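Long-range contact in CELL WALL surface anchor family protein (Streptococcus pneumoniae, PDB 2WW8), which serves as the adhesin of the pneumococcal pilus and probably attaches the bacterium to host cells: residues Tyr151-Ile160 against Val710-Ile718. Numbering follows the deposited sequence.
Sequences YPDVQTPYQI and VRDFPIPKI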
# COMPACT_ATOMS: atom_id res chain seq x y z
N TYR A 151 16.05 -3.79 10.43
CA TYR A 151 16.53 -4.23 9.12
C TYR A 151 17.95 -4.70 9.25
O TYR A 151 18.81 -3.94 9.69
CB TYR A 151 16.48 -3.11 8.09
CG TYR A 151 15.09 -2.79 7.59
CD1 TYR A 151 14.37 -3.74 6.86
CD2 TYR A 151 14.53 -1.54 7.76
CE1 TYR A 151 13.12 -3.48 6.40
CE2 TYR A 151 13.25 -1.25 7.26
CZ TYR A 151 12.58 -2.22 6.55
OH TYR A 151 11.31 -1.95 6.07
N PRO A 152 18.21 -5.97 8.89
CA PRO A 152 19.61 -6.41 9.06
C PRO A 152 20.62 -5.63 8.20
O PRO A 152 21.68 -5.37 8.71
CB PRO A 152 19.58 -7.87 8.61
CG PRO A 152 18.16 -8.28 9.00
CD PRO A 152 17.30 -7.09 8.62
N ASP A 153 20.27 -5.29 6.95
CA ASP A 153 21.20 -4.78 5.97
C ASP A 153 21.89 -3.49 6.46
O ASP A 153 23.11 -3.36 6.36
CB ASP A 153 20.58 -4.49 4.61
CG ASP A 153 19.17 -3.83 4.66
OD1 ASP A 153 18.73 -3.14 5.62
OD2 ASP A 153 18.47 -3.93 3.65
N VAL A 154 21.10 -2.54 6.95
CA VAL A 154 21.66 -1.26 7.42
C VAL A 154 21.26 -0.98 8.85
O VAL A 154 21.59 0.09 9.37
CB VAL A 154 21.33 -0.07 6.49
CG1 VAL A 154 21.89 -0.34 5.09
CG2 VAL A 154 19.80 0.17 6.45
N GLN A 155 20.62 -1.93 9.53
CA GLN A 155 20.59 -1.90 10.98
C GLN A 155 19.70 -0.79 11.54
O GLN A 155 20.00 -0.29 12.62
CB GLN A 155 22.01 -1.70 11.54
CG GLN A 155 22.94 -2.87 11.32
CD GLN A 155 22.65 -4.02 12.24
OE1 GLN A 155 23.05 -4.03 13.41
NE2 GLN A 155 21.90 -5.00 11.74
N THR A 156 18.63 -0.41 10.84
CA THR A 156 17.73 0.64 11.33
C THR A 156 16.38 0.08 11.80
O THR A 156 15.89 -0.91 11.24
CB THR A 156 17.52 1.70 10.22
OG1 THR A 156 16.89 1.06 9.11
CG2 THR A 156 18.84 2.37 9.78
N PRO A 157 15.77 0.67 12.86
CA PRO A 157 14.50 0.14 13.41
C PRO A 157 13.32 0.40 12.49
O PRO A 157 13.31 1.37 11.74
CB PRO A 157 14.31 0.89 14.75
CG PRO A 157 15.11 2.20 14.55
CD PRO A 157 16.28 1.83 13.61
N TYR A 158 12.31 -0.46 12.48
CA TYR A 158 11.08 -0.02 11.81
C TYR A 158 9.96 -0.35 12.77
O TYR A 158 10.14 -1.31 13.53
CB TYR A 158 10.86 -0.76 10.49
CG TYR A 158 10.96 -2.28 10.46
CD1 TYR A 158 12.18 -2.93 10.20
CD2 TYR A 158 9.85 -3.07 10.71
CE1 TYR A 158 12.26 -4.35 10.14
CE2 TYR A 158 9.93 -4.47 10.69
CZ TYR A 158 11.13 -5.11 10.38
OH TYR A 158 11.22 -6.50 10.32
N GLN A 159 8.85 0.39 12.71
CA GLN A 159 7.72 0.21 13.60
C GLN A 159 6.85 -0.98 13.20
O GLN A 159 6.84 -1.43 12.05
CB GLN A 159 6.89 1.49 13.67
CG GLN A 159 7.70 2.79 13.84
CD GLN A 159 8.63 2.80 15.06
OE1 GLN A 159 8.18 2.62 16.22
NE2 GLN A 159 9.94 3.01 14.80
N ILE A 160 6.10 -1.49 14.18
CA ILE A 160 5.29 -2.69 14.04
C ILE A 160 3.92 -2.34 14.59
O ILE A 160 3.87 -1.87 15.72
CB ILE A 160 5.81 -3.81 14.99
CG1 ILE A 160 7.16 -4.36 14.56
CG2 ILE A 160 4.85 -4.95 15.10
CD1 ILE A 160 7.23 -4.65 13.05
N VAL A 710 22.16 -6.72 -1.26
CA VAL A 710 21.05 -7.40 -0.66
C VAL A 710 20.23 -6.32 0.03
O VAL A 710 20.74 -5.48 0.79
CB VAL A 710 21.53 -8.39 0.40
CG1 VAL A 710 20.42 -9.36 0.63
CG2 VAL A 710 22.69 -9.14 -0.13
N ARG A 711 18.94 -6.35 -0.25
CA ARG A 711 18.00 -5.48 0.45
C ARG A 711 16.97 -6.32 1.24
O ARG A 711 16.34 -7.19 0.66
CB ARG A 711 17.22 -4.63 -0.57
CG ARG A 711 18.05 -3.97 -1.72
CD ARG A 711 19.09 -3.09 -1.11
NE ARG A 711 19.76 -2.24 -2.10
CZ ARG A 711 21.00 -1.83 -1.97
NH1 ARG A 711 21.73 -2.23 -0.93
NH2 ARG A 711 21.55 -1.05 -2.90
N ASP A 712 16.78 -6.03 2.53
CA ASP A 712 15.81 -6.67 3.40
C ASP A 712 14.38 -6.17 3.19
O ASP A 712 14.13 -4.99 3.06
CB ASP A 712 16.19 -6.51 4.88
CG ASP A 712 17.38 -7.38 5.25
OD1 ASP A 712 17.15 -8.60 5.31
OD2 ASP A 712 18.53 -6.87 5.38
N PHE A 713 13.44 -7.11 3.20
CA PHE A 713 12.02 -6.83 3.36
C PHE A 713 11.67 -6.70 4.86
O PHE A 713 12.25 -7.39 5.71
CB PHE A 713 11.21 -8.05 2.84
CG PHE A 713 11.14 -8.12 1.34
CD1 PHE A 713 12.15 -8.73 0.60
CD2 PHE A 713 9.97 -7.72 0.69
CE1 PHE A 713 12.03 -8.82 -0.80
CE2 PHE A 713 9.83 -7.81 -0.68
CZ PHE A 713 10.86 -8.37 -1.42
N PRO A 714 10.65 -5.90 5.18
CA PRO A 714 10.23 -5.87 6.59
C PRO A 714 9.39 -7.12 6.95
O PRO A 714 8.93 -7.77 6.02
CB PRO A 714 9.39 -4.60 6.66
CG PRO A 714 8.79 -4.48 5.29
CD PRO A 714 9.84 -5.00 4.33
N ILE A 715 9.21 -7.49 8.23
CA ILE A 715 8.66 -8.81 8.60
C ILE A 715 7.45 -8.78 9.58
O ILE A 715 7.60 -8.29 10.70
CB ILE A 715 9.75 -9.71 9.29
CG1 ILE A 715 11.09 -9.65 8.56
CG2 ILE A 715 9.29 -11.15 9.31
CD1 ILE A 715 11.01 -10.41 7.29
N PRO A 716 6.28 -9.33 9.20
CA PRO A 716 5.11 -9.47 10.05
C PRO A 716 5.28 -10.56 11.11
O PRO A 716 6.20 -11.39 11.01
CB PRO A 716 4.03 -9.96 9.08
CG PRO A 716 4.52 -9.47 7.70
CD PRO A 716 5.99 -9.81 7.82
N LYS A 717 4.38 -10.55 12.09
CA LYS A 717 4.44 -11.51 13.20
C LYS A 717 3.04 -12.03 13.47
O LYS A 717 2.08 -11.27 13.29
CB LYS A 717 4.92 -10.85 14.50
CG LYS A 717 6.39 -10.47 14.45
CD LYS A 717 6.59 -9.02 14.09
CE LYS A 717 8.04 -8.62 14.37
NZ LYS A 717 8.89 -8.79 13.11
N ILE A 718 2.93 -13.28 13.94
CA ILE A 718 1.61 -13.81 14.30
C ILE A 718 1.78 -14.60 15.59
O ILE A 718 2.90 -15.09 15.89
CB ILE A 718 1.00 -14.69 13.19
CG1 ILE A 718 1.91 -15.90 12.89
CG2 ILE A 718 0.72 -13.83 11.92
CD1 ILE A 718 1.31 -16.92 11.96
O HOH W 1 13.45 -7.22 8.65
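Asp153 and Asp712 clasp each other's backbones where a beta hairpin, strands 148-150 and 157-162, lies against residues 710-718 of the tip-pilin Ig-like region. Asp153 CG lies between its own N and carbonyl carbon, chi1 40°, which brings OD2 to the Asp712 N-H: Asp712 N to Asp153 OD2 is 2.9 Å and almost straight (178°), but meets the carboxylate from above its plane. The return bond, from Asp153 N to Asp712 OD2, is weak and bent. Asp153 OD2 and Asp712 OD2, both acceptors, lie 3.4 Å apart. Pro152 CD packs 3.4 Å from Asp712 CG.

The Tyr151 ring turns its edge to the Phe713-Pro714 peptide, while Tyr158 CD1 lies over one face. Pro714 CB touches both tyrosines: it lies 3.3 Å from Tyr151 OH and makes a CH-pi contact over one face of Tyr158. Ile715 N donates to Tyr158 OH, 3.1 Å, along a bent path (137°).

Around this shell, Arg182 salt-bridges Asp153, hydrogen-bonds Asp712 O and makes a cation-pi contact with Tyr151; with Arg697, salt-bridged to Asp712, it probably offsets the carboxylate repulsion. Lys717 NZ hydrogen-bonds Ile715 O and salt-bridges Asp693. One water joins Tyr158 OH, at 2.9 Å, to Phe713 O.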